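Local structure of malate Synthase (3OYZ) at residues F10-F15 against R38-P43; D128-A133 against G160-A165; G167-E172 against E181-L186; L254-L259 against V265-S270. The protein catalyses the magnesium-dependent Claisen condensation of acetyl-CoA with glyoxylate and the hydrolysis of the malyl-CoA intermediate to malate and CoA in the glyoxylate cycle. All blocks are in the same frame, centred on the assembly; numbering follows the deposited sequence.

Contact 1 of 4, residues F10-F15 against R38-P43; sequences FVRTFF and RGMQAP. With ACO (acetyl coenzyme *a), chain B.
A buried, mostly apolar contact joins T13 and F15, on the first strand of the TIM barrel, to P43 in the loop that runs from helix 29-36 into strand 45-49, the neighbouring strand of the sheet. P43 supplies the largest single share of the interface. Its ring carbon CG lies 3.6 Å from F15 CB and 3.8 Å from F15 CD2, so the proline meets the root and one ortho position of the phenylalanine. With F15 CG anti to the backbone N (chi1 -180°), the ring extends past the proline to acetyl-CoA, where F15 CE1 comes within 3.4 Å of the adenine amino nitrogen N6A and F15 CZ within 3.4 Å of N1A. T13 presents its hydroxyl to the proline backbone, OG1 being 3.5 Å from P43 CA; this oxygen is hydrogen-bonded to D44 N and N268 OD1. The R12 end is looser: NH1 and M40 SD are 4.3 Å apart, while NE forms a salt bridge with D44, NH2 a hydrogen bond with Q412 of the second subunit, and NH1 one with N268 O. No hydrogen bond links the two segments directly. Their chemistry therefore implies proline packing against the strand, with polar groups satisfied by third parties and F15 reaching the adenine end of the coenzyme pocket.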
# COMPACT_ATOMS: atom_id res chain seq x y z
N PHE A 10 8.55 18.11 14.49
CA PHE A 10 8.98 17.80 13.12
C PHE A 10 10.48 17.56 13.14
O PHE A 10 11.18 18.28 13.87
CB PHE A 10 8.73 18.97 12.17
CG PHE A 10 7.28 19.28 11.94
CD1 PHE A 10 6.63 18.81 10.81
CD2 PHE A 10 6.59 20.12 12.80
CE1 PHE A 10 5.30 19.15 10.55
CE2 PHE A 10 5.22 20.39 12.60
CZ PHE A 10 4.58 19.90 11.46
N VAL A 11 10.96 16.63 12.30
CA VAL A 11 12.37 16.27 12.17
C VAL A 11 12.63 16.24 10.67
O VAL A 11 12.05 15.44 9.93
CB VAL A 11 12.80 14.94 12.84
CG1 VAL A 11 14.18 14.49 12.41
CG2 VAL A 11 12.78 15.03 14.35
N ARG A 12 13.49 17.15 10.16
CA ARG A 12 13.82 17.20 8.74
C ARG A 12 14.95 16.28 8.41
O ARG A 12 14.98 15.75 7.30
CB ARG A 12 14.28 18.64 8.35
CG ARG A 12 13.17 19.68 8.47
CD ARG A 12 13.75 21.11 8.31
NE ARG A 12 14.54 21.38 9.50
CZ ARG A 12 15.28 22.49 9.64
NH1 ARG A 12 15.32 23.39 8.66
NH2 ARG A 12 15.88 22.72 10.80
N THR A 13 15.93 16.10 9.32
CA THR A 13 17.20 15.52 8.89
C THR A 13 17.58 14.64 10.05
O THR A 13 17.42 15.07 11.19
CB THR A 13 18.30 16.67 8.77
OG1 THR A 13 17.94 17.70 9.69
CG2 THR A 13 18.14 17.38 7.46
N PHE A 14 18.07 13.45 9.74
CA PHE A 14 18.46 12.40 10.67
C PHE A 14 19.80 12.05 10.09
O PHE A 14 19.89 11.34 9.08
CB PHE A 14 17.41 11.24 10.51
CG PHE A 14 17.67 10.01 11.34
CD1 PHE A 14 17.07 9.84 12.58
CD2 PHE A 14 18.35 8.95 10.79
CE1 PHE A 14 17.29 8.70 13.34
CE2 PHE A 14 18.53 7.79 11.49
CZ PHE A 14 18.00 7.63 12.77
N PHE A 15 20.89 12.51 10.72
CA PHE A 15 22.23 12.33 10.08
C PHE A 15 23.10 11.32 10.79
O PHE A 15 23.34 11.55 11.96
CB PHE A 15 22.95 13.69 10.30
CG PHE A 15 24.36 13.80 9.75
CD1 PHE A 15 24.73 13.19 8.56
CD2 PHE A 15 25.28 14.68 10.36
CE1 PHE A 15 26.07 13.30 8.04
CE2 PHE A 15 26.60 14.84 9.85
CZ PHE A 15 26.98 14.17 8.67
N ARG A 38 26.66 23.63 12.47
CA ARG A 38 25.74 24.66 12.98
C ARG A 38 24.86 25.22 11.87
O ARG A 38 25.20 25.13 10.71
CB ARG A 38 26.50 25.86 13.59
CG ARG A 38 27.40 25.53 14.79
CD ARG A 38 26.66 25.40 16.17
NE ARG A 38 27.58 24.97 17.24
CZ ARG A 38 28.11 23.77 17.46
NH1 ARG A 38 27.75 22.67 16.79
NH2 ARG A 38 28.97 23.61 18.46
N GLY A 39 23.78 25.89 12.23
CA GLY A 39 22.84 26.42 11.25
C GLY A 39 22.29 25.34 10.30
O GLY A 39 21.92 24.23 10.70
N MET A 40 22.25 25.66 9.01
CA MET A 40 21.58 24.84 8.04
C MET A 40 22.42 23.62 7.80
O MET A 40 21.93 22.63 7.24
CB MET A 40 21.33 25.62 6.74
CG MET A 40 20.11 26.47 6.88
SD MET A 40 18.51 25.62 6.94
CE MET A 40 17.43 27.05 6.82
N GLN A 41 23.65 23.69 8.29
CA GLN A 41 24.57 22.58 8.12
C GLN A 41 24.33 21.53 9.20
O GLN A 41 24.91 20.45 9.11
CB GLN A 41 26.03 23.04 8.24
CG GLN A 41 26.69 23.47 6.91
CD GLN A 41 27.98 24.22 7.20
OE1 GLN A 41 27.91 25.43 7.28
NE2 GLN A 41 29.09 23.55 7.50
N ALA A 42 23.60 21.88 10.27
CA ALA A 42 23.48 20.96 11.41
C ALA A 42 22.12 20.24 11.36
O ALA A 42 21.12 20.86 11.05
CB ALA A 42 23.60 21.68 12.71
N PRO A 43 22.10 18.95 11.70
CA PRO A 43 20.83 18.19 11.52
C PRO A 43 19.86 18.39 12.66
O PRO A 43 20.29 18.65 13.78
CB PRO A 43 21.33 16.75 11.32
CG PRO A 43 22.56 16.67 12.21
CD PRO A 43 23.24 18.07 11.98
N1A ACO B . 29.69 12.29 9.50
C2A ACO B . 30.67 13.17 9.79
N3A ACO B . 31.45 13.67 8.81
C4A ACO B . 31.32 13.33 7.50
C5A ACO B . 30.24 12.37 7.16
C6A ACO B . 29.42 11.82 8.26
N6A ACO B . 28.48 10.91 7.91
N7A ACO B . 30.28 12.17 5.84
C8A ACO B . 31.31 12.91 5.36
N9A ACO B . 31.89 13.63 6.33
C1B ACO B . 33.03 14.57 6.10
C2B ACO B . 33.95 13.93 5.07
O2B ACO B . 34.86 13.06 5.74
C3B ACO B . 34.61 15.13 4.41
O3B ACO B . 35.59 15.52 5.37
P3B ACO B . 36.96 16.38 5.07
O7A ACO B . 36.51 17.73 5.59
O8A ACO B . 37.09 16.19 3.57
O9A ACO B . 38.08 15.71 5.83
C4B ACO B . 33.47 16.14 4.39
O4B ACO B . 32.63 15.82 5.51
C5B ACO B . 32.63 16.01 3.13
O5B ACO B . 32.52 14.62 2.83
P1A ACO B . 31.96 14.08 1.43
O1A ACO B . 32.84 14.36 0.25
O2A ACO B . 30.59 14.68 1.33
O3A ACO B . 31.79 12.49 1.49
P2A ACO B . 33.04 11.49 1.42
O4A ACO B . 33.96 12.20 2.36
O5A ACO B . 33.19 11.05 -0.03
O6A ACO B . 32.57 10.10 2.13
CBP ACO B . 30.97 8.41 2.93
CCP ACO B . 31.37 9.38 1.81
CDP ACO B . 32.08 7.39 3.18
CEP ACO B . 29.75 7.64 2.44
CAP ACO B . 30.71 9.12 4.27
OAP ACO B . 29.87 10.21 3.93
C9P ACO B . 30.00 8.27 5.30
O9P ACO B . 30.60 7.35 5.86
N8P ACO B . 28.71 8.57 5.52
C7P ACO B . 27.96 7.80 6.51
C6P ACO B . 27.60 6.38 6.05
C5P ACO B . 26.61 5.86 7.08
O5P ACO B . 26.28 6.59 8.02
N4P ACO B . 26.13 4.65 6.85
C3P ACO B . 25.14 3.98 7.68
C2P ACO B . 23.77 4.65 7.59
S1P ACO B . 23.08 3.77 6.23
C ACO B . 22.52 2.27 6.75
O ACO B . 22.84 1.76 7.81
CH3 ACO B . 21.61 1.53 5.81

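Contact 2 of 4, residues D128-A133 against G160-A165; sequences DDWKKA and GEAELA
The indole of W130 points from helix 127-143 toward the short helix 160-165, and the contact is defined by how that ring is turned against A162 and A165. CG of W130 stands anti to the carbonyl carbon (chi1 -55°), and the side chain leaves the backbone toward the other helix. The carbonyl oxygen of A162 is met at the ring edge, close to the indole plane, with O 3.9 Å from W130 CZ2. The methyl of A165 approaches obliquely: CB is 4.0 Å from W130 NE1 and 4.1 Å from both CE2 and CZ2, so it sits beside CE2, at the N-H side of the ring. A162 CB is more distant, 4.4 Å from W130 NE1. No hydrogen bond crosses between the helices; the indole N-H is instead bonded to G125 O, which ties the ring to the loop before its own helix and should restrict its rotation. V155 and I157 of strand 152-157 also pack on the indole. The nearest CA atoms, those of W130 and A162, are 8.8 Å apart, a spacing bridged by one large side chain against small alanines. E161 and E163, on the same short helix, form salt bridges with the third subunit. Helix 127-143, strand 152-157 and helix 160-165 follow one another in the chain, and this is helix packing on the outside of a parallel TIM barrel, beside the strand that leads to the magnesium ligand E158.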
# COMPACT_ATOMS: atom_id res chain seq x y z
N ASP A 128 6.59 -7.62 20.19
CA ASP A 128 7.16 -8.16 21.42
C ASP A 128 8.71 -7.96 21.44
O ASP A 128 9.25 -7.76 22.51
CB ASP A 128 6.83 -9.66 21.60
CG ASP A 128 5.39 -9.81 22.15
OD1 ASP A 128 4.69 -8.80 22.44
OD2 ASP A 128 4.94 -10.93 22.36
N ASP A 129 9.34 -7.90 20.27
CA ASP A 129 10.80 -7.53 20.21
C ASP A 129 10.97 -6.03 20.56
O ASP A 129 11.94 -5.64 21.23
CB ASP A 129 11.35 -7.69 18.78
CG ASP A 129 12.88 -7.38 18.68
OD1 ASP A 129 13.67 -8.00 19.46
OD2 ASP A 129 13.23 -6.44 17.92
N TRP A 130 10.06 -5.16 20.13
CA TRP A 130 10.14 -3.75 20.60
C TRP A 130 9.99 -3.63 22.10
O TRP A 130 10.62 -2.76 22.73
CB TRP A 130 9.08 -2.79 19.97
CG TRP A 130 9.03 -2.75 18.45
CD1 TRP A 130 9.31 -3.73 17.55
CD2 TRP A 130 8.48 -1.66 17.69
NE1 TRP A 130 9.01 -3.32 16.27
CE2 TRP A 130 8.44 -2.07 16.34
CE3 TRP A 130 7.96 -0.41 18.06
CZ2 TRP A 130 7.99 -1.24 15.29
CZ3 TRP A 130 7.46 0.43 17.01
CH2 TRP A 130 7.52 0.01 15.65
N LYS A 131 9.18 -4.48 22.73
CA LYS A 131 9.01 -4.38 24.18
C LYS A 131 10.37 -4.83 24.77
O LYS A 131 10.69 -4.45 25.88
CB LYS A 131 7.94 -5.40 24.62
CG LYS A 131 6.55 -4.88 24.14
CD LYS A 131 5.41 -5.89 24.53
CE LYS A 131 4.06 -5.40 23.90
NZ LYS A 131 3.18 -6.62 23.95
N LYS A 132 11.10 -5.74 24.15
CA LYS A 132 12.42 -6.15 24.79
C LYS A 132 13.38 -4.93 24.81
O LYS A 132 14.08 -4.73 25.79
CB LYS A 132 13.11 -7.21 23.92
CG LYS A 132 12.35 -8.56 23.99
CD LYS A 132 12.91 -9.54 22.96
CE LYS A 132 12.07 -10.84 23.05
NZ LYS A 132 12.57 -11.85 22.03
N ALA A 133 13.42 -4.12 23.75
CA ALA A 133 14.33 -2.98 23.75
C ALA A 133 13.79 -2.01 24.82
O ALA A 133 14.56 -1.51 25.68
CB ALA A 133 14.39 -2.32 22.36
N GLY A 160 9.81 -6.83 7.23
CA GLY A 160 8.39 -7.10 7.08
C GLY A 160 7.69 -7.17 8.43
O GLY A 160 6.61 -6.59 8.60
N GLU A 161 8.29 -7.80 9.44
CA GLU A 161 7.63 -7.99 10.74
C GLU A 161 7.48 -6.60 11.39
O GLU A 161 6.50 -6.38 12.09
CB GLU A 161 8.44 -8.87 11.75
CG GLU A 161 8.60 -10.32 11.48
CD GLU A 161 9.36 -11.05 12.64
OE1 GLU A 161 10.59 -11.21 12.43
OE2 GLU A 161 8.80 -11.38 13.72
N ALA A 162 8.48 -5.69 11.27
CA ALA A 162 8.38 -4.47 12.03
C ALA A 162 7.35 -3.62 11.31
O ALA A 162 6.76 -2.75 11.95
CB ALA A 162 9.74 -3.71 11.94
N GLU A 163 7.30 -3.70 9.99
CA GLU A 163 6.29 -2.92 9.23
C GLU A 163 4.89 -3.27 9.70
O GLU A 163 4.06 -2.39 9.95
CB GLU A 163 6.38 -3.18 7.71
CG GLU A 163 5.33 -2.43 6.87
CD GLU A 163 5.49 -2.81 5.40
OE1 GLU A 163 6.41 -3.60 5.14
OE2 GLU A 163 4.74 -2.41 4.48
N LEU A 164 4.62 -4.57 9.81
CA LEU A 164 3.30 -5.01 10.38
C LEU A 164 3.11 -4.60 11.84
O LEU A 164 1.98 -4.24 12.25
CB LEU A 164 3.18 -6.54 10.28
CG LEU A 164 3.04 -7.05 8.83
CD1 LEU A 164 3.19 -8.56 8.70
CD2 LEU A 164 1.72 -6.57 8.21
N ALA A 165 4.21 -4.58 12.62
CA ALA A 165 4.07 -4.24 14.05
C ALA A 165 3.59 -2.79 14.22
O ALA A 165 3.02 -2.43 15.26
CB ALA A 165 5.39 -4.40 14.86

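Contact 3 of 4, residues G167-E172 against E181-L186; sequences GDLRDE and ERLFLL. With K (potassium ion), chain E.
In the TIM-barrel fold, L169 at the start of helix 169-174 packs inward on strand 183-188, the strand that follows it in the barrel. The tight part is a small leucine cluster. L169 CD1 lies 3.8 Å from L183 CD1, the two side chains crossing at a slant, and L169 CD2 lies 4.3 Å from L186 CD1. The CG of L169 is anti to its backbone nitrogen (chi1 -159°), a setting that sends the forked end toward the strand, where one methyl branch serves each leucine. W130 and A223 also touch L169, whereas C225 packs on both L183 and L186. The other side of the helix is looser and more polar. There R170 and the exposed D171 form a salt bridge along one edge of the guanidinium: NE is 3.1 Å from D171 OD1, and OD1 lies in the guanidinium plane, while NE reaches it from 55° above the carboxylate plane. R170 NH1 also pairs with E161 of the second subunit. At the start of segment 181-186, exposed E181 holds a potassium ion together with the carbonyl oxygens of M173, K175 and N178 and a water. Both oxygens of its carboxylate take part, OE1 at 2.7 Å from the potassium and OE2 at 3.1 Å.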
# COMPACT_ATOMS: atom_id res chain seq x y z
N GLY A 167 1.02 -1.52 12.98
CA GLY A 167 -0.46 -1.55 12.90
C GLY A 167 -1.18 -1.43 14.25
O GLY A 167 -2.30 -0.89 14.32
N ASP A 168 -0.61 -1.92 15.35
CA ASP A 168 -1.36 -1.92 16.59
C ASP A 168 -0.62 -1.14 17.73
O ASP A 168 -0.81 -1.41 18.92
CB ASP A 168 -1.71 -3.36 16.99
CG ASP A 168 -2.83 -3.44 18.04
OD1 ASP A 168 -3.72 -2.55 18.03
OD2 ASP A 168 -2.76 -4.34 18.90
N LEU A 169 0.22 -0.19 17.34
CA LEU A 169 1.16 0.40 18.26
C LEU A 169 0.40 1.20 19.27
O LEU A 169 0.76 1.17 20.45
CB LEU A 169 2.08 1.34 17.45
CG LEU A 169 3.45 1.84 17.82
CD1 LEU A 169 4.16 0.70 18.50
CD2 LEU A 169 4.14 2.29 16.53
N ARG A 170 -0.63 1.94 18.85
CA ARG A 170 -1.37 2.74 19.82
C ARG A 170 -1.85 1.97 21.04
O ARG A 170 -1.68 2.40 22.19
CB ARG A 170 -2.56 3.48 19.13
CG ARG A 170 -3.43 4.33 20.05
CD ARG A 170 -4.84 4.61 19.37
NE ARG A 170 -5.58 3.32 19.35
CZ ARG A 170 -6.21 2.83 18.28
NH1 ARG A 170 -6.27 3.56 17.18
NH2 ARG A 170 -6.70 1.58 18.25
N ASP A 171 -2.55 0.86 20.88
CA ASP A 171 -2.95 0.15 22.05
C ASP A 171 -1.82 -0.65 22.76
O ASP A 171 -1.92 -0.87 23.94
CB ASP A 171 -4.01 -0.84 21.58
CG ASP A 171 -5.36 -0.10 21.20
OD1 ASP A 171 -5.57 1.10 21.52
OD2 ASP A 171 -6.20 -0.75 20.57
N GLU A 172 -0.82 -1.17 22.05
CA GLU A 172 0.32 -1.81 22.73
C GLU A 172 1.06 -0.78 23.59
O GLU A 172 1.33 -1.09 24.77
CB GLU A 172 1.34 -2.33 21.71
CG GLU A 172 0.74 -3.56 20.95
CD GLU A 172 0.65 -4.84 21.77
OE1 GLU A 172 1.12 -5.07 22.91
OE2 GLU A 172 0.03 -5.75 21.21
N GLU A 181 5.60 4.49 25.52
CA GLU A 181 5.33 5.91 25.25
C GLU A 181 6.64 6.68 24.99
O GLU A 181 6.58 7.74 24.40
CB GLU A 181 4.79 6.61 26.53
CG GLU A 181 3.44 6.15 26.85
CD GLU A 181 3.40 5.00 27.88
OE1 GLU A 181 4.35 4.18 28.08
OE2 GLU A 181 2.28 4.94 28.45
N ARG A 182 7.80 6.12 25.31
CA ARG A 182 9.11 6.77 24.93
C ARG A 182 9.44 6.79 23.42
O ARG A 182 10.40 7.45 22.97
CB ARG A 182 10.26 6.03 25.68
CG ARG A 182 10.57 4.58 25.13
CD ARG A 182 11.69 3.71 25.73
NE ARG A 182 11.50 3.40 27.15
CZ ARG A 182 12.02 4.06 28.19
NH1 ARG A 182 12.68 5.18 27.99
NH2 ARG A 182 11.84 3.62 29.42
N LEU A 183 8.64 6.06 22.61
CA LEU A 183 8.85 6.04 21.19
C LEU A 183 8.78 7.43 20.57
O LEU A 183 7.87 8.20 20.88
CB LEU A 183 7.80 5.20 20.41
CG LEU A 183 8.10 3.69 20.60
CD1 LEU A 183 6.85 2.82 20.13
CD2 LEU A 183 9.27 3.31 19.60
N PHE A 184 9.74 7.67 19.68
CA PHE A 184 9.95 9.01 19.07
C PHE A 184 9.91 8.85 17.56
O PHE A 184 8.90 9.19 16.96
CB PHE A 184 11.26 9.64 19.58
CG PHE A 184 11.57 10.99 18.95
CD1 PHE A 184 10.54 11.85 18.57
CD2 PHE A 184 12.89 11.38 18.71
CE1 PHE A 184 10.76 13.08 17.91
CE2 PHE A 184 13.15 12.63 18.05
CZ PHE A 184 12.11 13.46 17.67
N LEU A 185 10.96 8.34 16.92
CA LEU A 185 10.91 8.33 15.47
C LEU A 185 10.71 6.87 14.99
O LEU A 185 11.25 5.89 15.58
CB LEU A 185 12.25 8.77 14.81
CG LEU A 185 12.76 10.13 15.35
CD1 LEU A 185 14.16 10.37 14.80
CD2 LEU A 185 11.84 11.16 14.71
N LEU A 186 9.98 6.78 13.89
CA LEU A 186 9.87 5.51 13.17
C LEU A 186 10.58 5.80 11.87
O LEU A 186 10.13 6.63 11.07
CB LEU A 186 8.40 5.19 12.85
CG LEU A 186 7.51 5.17 14.11
CD1 LEU A 186 6.01 4.88 13.62
CD2 LEU A 186 8.12 4.17 15.15
K K E . 2.94 1.87 28.27
O HOH W 1 1.98 3.13 30.47

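Contact 4 of 4, residues L254-L259 against V265-S270; sequences LGIWSL and VEANTS. With ACO (acetyl coenzyme *a), chain B; PYR (pyruvic acid), chain C.
Strand 255-258, the eighth and last of the TIM barrel, and the helix 261-269 that follows it meet here beside the active site. The contact centres on A267, whose methyl enters between two side chains of the strand. A267 CB is 3.5 Å from I256 CG2, tighter than usual for two carbons, and 3.9 Å from S258 OG. I256 and S258 both set out toward the helix, whereas W257 between them points the other way, into the barrel. The S258 hydroxyl has its polar partner in Y241 OH, and Y241 also packs on I256 and A267. Inside the helix, T269 OG1 donates to V265 O at 2.8 Å, with the donor tilted 30° from the carbonyl plane.

The opposite side of the strand serves the ligands. The W257 ring takes the methyl of pyruvate over one face, PYR CB lying 3.2 Å from CH2 and displaced toward the rim, while W257 NE1, hydrogen-bonded to T16 OG1, is 3.6 Å from C2P of acetyl-CoA. Just beyond the strand, L259 O accepts from the coenzyme N8P at 3.0 Å and from its adenine N6A at 3.1 Å, with a further weak bond from OAP. One carbonyl thus receives both the adenine and the pantetheine portions, which implies a bent coenzyme. The chemistry divides by side: largely apolar packing joins the strand to its helix, while the tryptophan face and a main-chain oxygen meet the bound pyruvate and acetyl-CoA.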
# COMPACT_ATOMS: atom_id res chain seq x y z
N LEU A 254 8.11 13.68 6.47
CA LEU A 254 8.71 15.02 6.20
C LEU A 254 10.18 15.02 6.56
O LEU A 254 10.85 16.04 6.37
CB LEU A 254 7.96 16.09 6.99
CG LEU A 254 6.45 16.20 6.77
CD1 LEU A 254 5.76 17.33 7.58
CD2 LEU A 254 6.00 16.27 5.29
N GLY A 255 10.69 13.95 7.16
CA GLY A 255 12.11 13.86 7.48
C GLY A 255 12.82 12.84 6.63
O GLY A 255 12.18 11.92 6.11
N ILE A 256 14.14 12.95 6.51
CA ILE A 256 14.86 11.99 5.68
C ILE A 256 16.21 11.73 6.29
O ILE A 256 16.72 12.59 6.97
CB ILE A 256 14.95 12.36 4.15
CG1 ILE A 256 15.53 11.20 3.32
CG2 ILE A 256 15.77 13.71 4.00
CD1 ILE A 256 15.28 11.30 1.80
N TRP A 257 16.77 10.54 6.07
CA TRP A 257 18.11 10.24 6.56
C TRP A 257 19.11 11.07 5.69
O TRP A 257 18.86 11.28 4.51
CB TRP A 257 18.38 8.78 6.28
CG TRP A 257 19.41 8.06 7.07
CD1 TRP A 257 20.80 8.29 7.09
CD2 TRP A 257 19.18 6.89 7.88
NE1 TRP A 257 21.39 7.38 7.95
CE2 TRP A 257 20.43 6.51 8.43
CE3 TRP A 257 18.02 6.17 8.24
CZ2 TRP A 257 20.55 5.42 9.29
CZ3 TRP A 257 18.13 5.12 9.12
CH2 TRP A 257 19.39 4.72 9.63
N SER A 258 20.19 11.54 6.31
CA SER A 258 21.27 12.25 5.60
C SER A 258 22.57 11.51 5.79
O SER A 258 22.82 11.04 6.89
CB SER A 258 21.40 13.66 6.18
OG SER A 258 20.36 14.35 5.57
N LEU A 259 23.35 11.28 4.73
CA LEU A 259 24.55 10.45 4.88
C LEU A 259 25.79 11.36 4.91
O LEU A 259 26.90 10.94 5.26
CB LEU A 259 24.67 9.41 3.75
CG LEU A 259 23.52 8.39 3.79
CD1 LEU A 259 23.60 7.50 2.60
CD2 LEU A 259 23.74 7.62 5.10
N VAL A 265 22.34 19.74 4.44
CA VAL A 265 21.92 21.08 4.02
C VAL A 265 20.73 20.93 3.10
O VAL A 265 19.76 21.64 3.25
CB VAL A 265 23.04 21.88 3.25
CG1 VAL A 265 22.44 23.22 2.72
CG2 VAL A 265 24.24 22.14 4.18
N GLU A 266 20.82 20.10 2.07
CA GLU A 266 19.67 19.94 1.15
C GLU A 266 18.36 19.54 1.87
O GLU A 266 17.29 20.13 1.70
CB GLU A 266 20.00 18.86 0.12
CG GLU A 266 21.00 19.35 -0.93
CD GLU A 266 20.37 20.30 -1.97
OE1 GLU A 266 19.16 20.20 -2.27
OE2 GLU A 266 21.07 21.19 -2.49
N ALA A 267 18.48 18.58 2.78
CA ALA A 267 17.29 18.05 3.43
C ALA A 267 16.77 19.05 4.44
O ALA A 267 15.59 19.06 4.73
CB ALA A 267 17.61 16.67 4.10
N ASN A 268 17.60 19.93 4.99
CA ASN A 268 17.10 21.01 5.88
C ASN A 268 16.28 22.09 5.17
O ASN A 268 15.37 22.71 5.75
CB ASN A 268 18.23 21.69 6.67
CG ASN A 268 18.52 21.03 7.99
OD1 ASN A 268 17.63 20.42 8.60
ND2 ASN A 268 19.78 21.10 8.42
N THR A 269 16.57 22.26 3.89
CA THR A 269 15.93 23.33 3.11
C THR A 269 14.72 22.84 2.35
O THR A 269 13.73 23.55 2.18
CB THR A 269 16.87 23.81 1.94
OG1 THR A 269 18.23 23.84 2.39
CG2 THR A 269 16.48 25.17 1.47
N SER A 270 14.79 21.61 1.86
CA SER A 270 13.72 21.09 1.02
C SER A 270 12.29 21.24 1.54
O SER A 270 11.45 21.62 0.74
CB SER A 270 13.96 19.63 0.64
OG SER A 270 12.70 19.10 0.24
N1A ACO B . 29.69 12.29 9.50
C2A ACO B . 30.67 13.17 9.79
N3A ACO B . 31.45 13.67 8.81
C4A ACO B . 31.32 13.33 7.50
C5A ACO B . 30.24 12.37 7.16
C6A ACO B . 29.42 11.82 8.26
N6A ACO B . 28.48 10.91 7.91
N7A ACO B . 30.28 12.17 5.84
C8A ACO B . 31.31 12.91 5.36
N9A ACO B . 31.89 13.63 6.33
C1B ACO B . 33.03 14.57 6.10
C2B ACO B . 33.95 13.93 5.07
O2B ACO B . 34.86 13.06 5.74
C3B ACO B . 34.61 15.13 4.41
O3B ACO B . 35.59 15.52 5.37
P3B ACO B . 36.96 16.38 5.07
O7A ACO B . 36.51 17.73 5.59
O8A ACO B . 37.09 16.19 3.57
O9A ACO B . 38.08 15.71 5.83
C4B ACO B . 33.47 16.14 4.39
O4B ACO B . 32.63 15.82 5.51
C5B ACO B . 32.63 16.01 3.13
O5B ACO B . 32.52 14.62 2.83
P1A ACO B . 31.96 14.08 1.43
O1A ACO B . 32.84 14.36 0.25
O2A ACO B . 30.59 14.68 1.33
O3A ACO B . 31.79 12.49 1.49
P2A ACO B . 33.04 11.49 1.42
O4A ACO B . 33.96 12.20 2.36
O5A ACO B . 33.19 11.05 -0.03
O6A ACO B . 32.57 10.10 2.13
CBP ACO B . 30.97 8.41 2.93
CCP ACO B . 31.37 9.38 1.81
CDP ACO B . 32.08 7.39 3.18
CEP ACO B . 29.75 7.64 2.44
CAP ACO B . 30.71 9.12 4.27
OAP ACO B . 29.87 10.21 3.93
C9P ACO B . 30.00 8.27 5.30
O9P ACO B . 30.60 7.35 5.86
N8P ACO B . 28.71 8.57 5.52
C7P ACO B . 27.96 7.80 6.51
C6P ACO B . 27.60 6.38 6.05
C5P ACO B . 26.61 5.86 7.08
O5P ACO B . 26.28 6.59 8.02
N4P ACO B . 26.13 4.65 6.85
C3P ACO B . 25.14 3.98 7.68
C2P ACO B . 23.77 4.65 7.59
S1P ACO B . 23.08 3.77 6.23
C ACO B . 22.52 2.27 6.75
O ACO B . 22.84 1.76 7.81
CH3 ACO B . 21.61 1.53 5.81
C PYR C . 19.20 0.46 6.32
O PYR C . 19.24 -0.79 6.57
OXT PYR C . 18.63 0.94 5.27
CA PYR C . 19.67 1.32 7.31
O3 PYR C . 20.13 0.84 8.43
CB PYR C . 19.58 2.79 7.13

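From the N terminus, contact 1 closes the first loop, bringing residues 38-43, which come after helix 29-36, back onto strand 13-18. Contact 2 closes a loop holding strand 152-157, joining helix 127-143 to helix 160-165; contact 3 closes the short turn from helix 169-174 into strand 183-188; contact 4 joins the last barrel strand to its helix. All four follow in series, without nesting or crossing. In space they form two pairs. Contacts 1 and 4, centres 7 Å apart, share neighbouring strands and acetyl-CoA, so the first and eighth strands meet there. Contacts 2 and 3, centres 10 Å apart, are joined by K131 with E172. V11 and F14 packing on F184 and L185 connects contact 1 to contact 3.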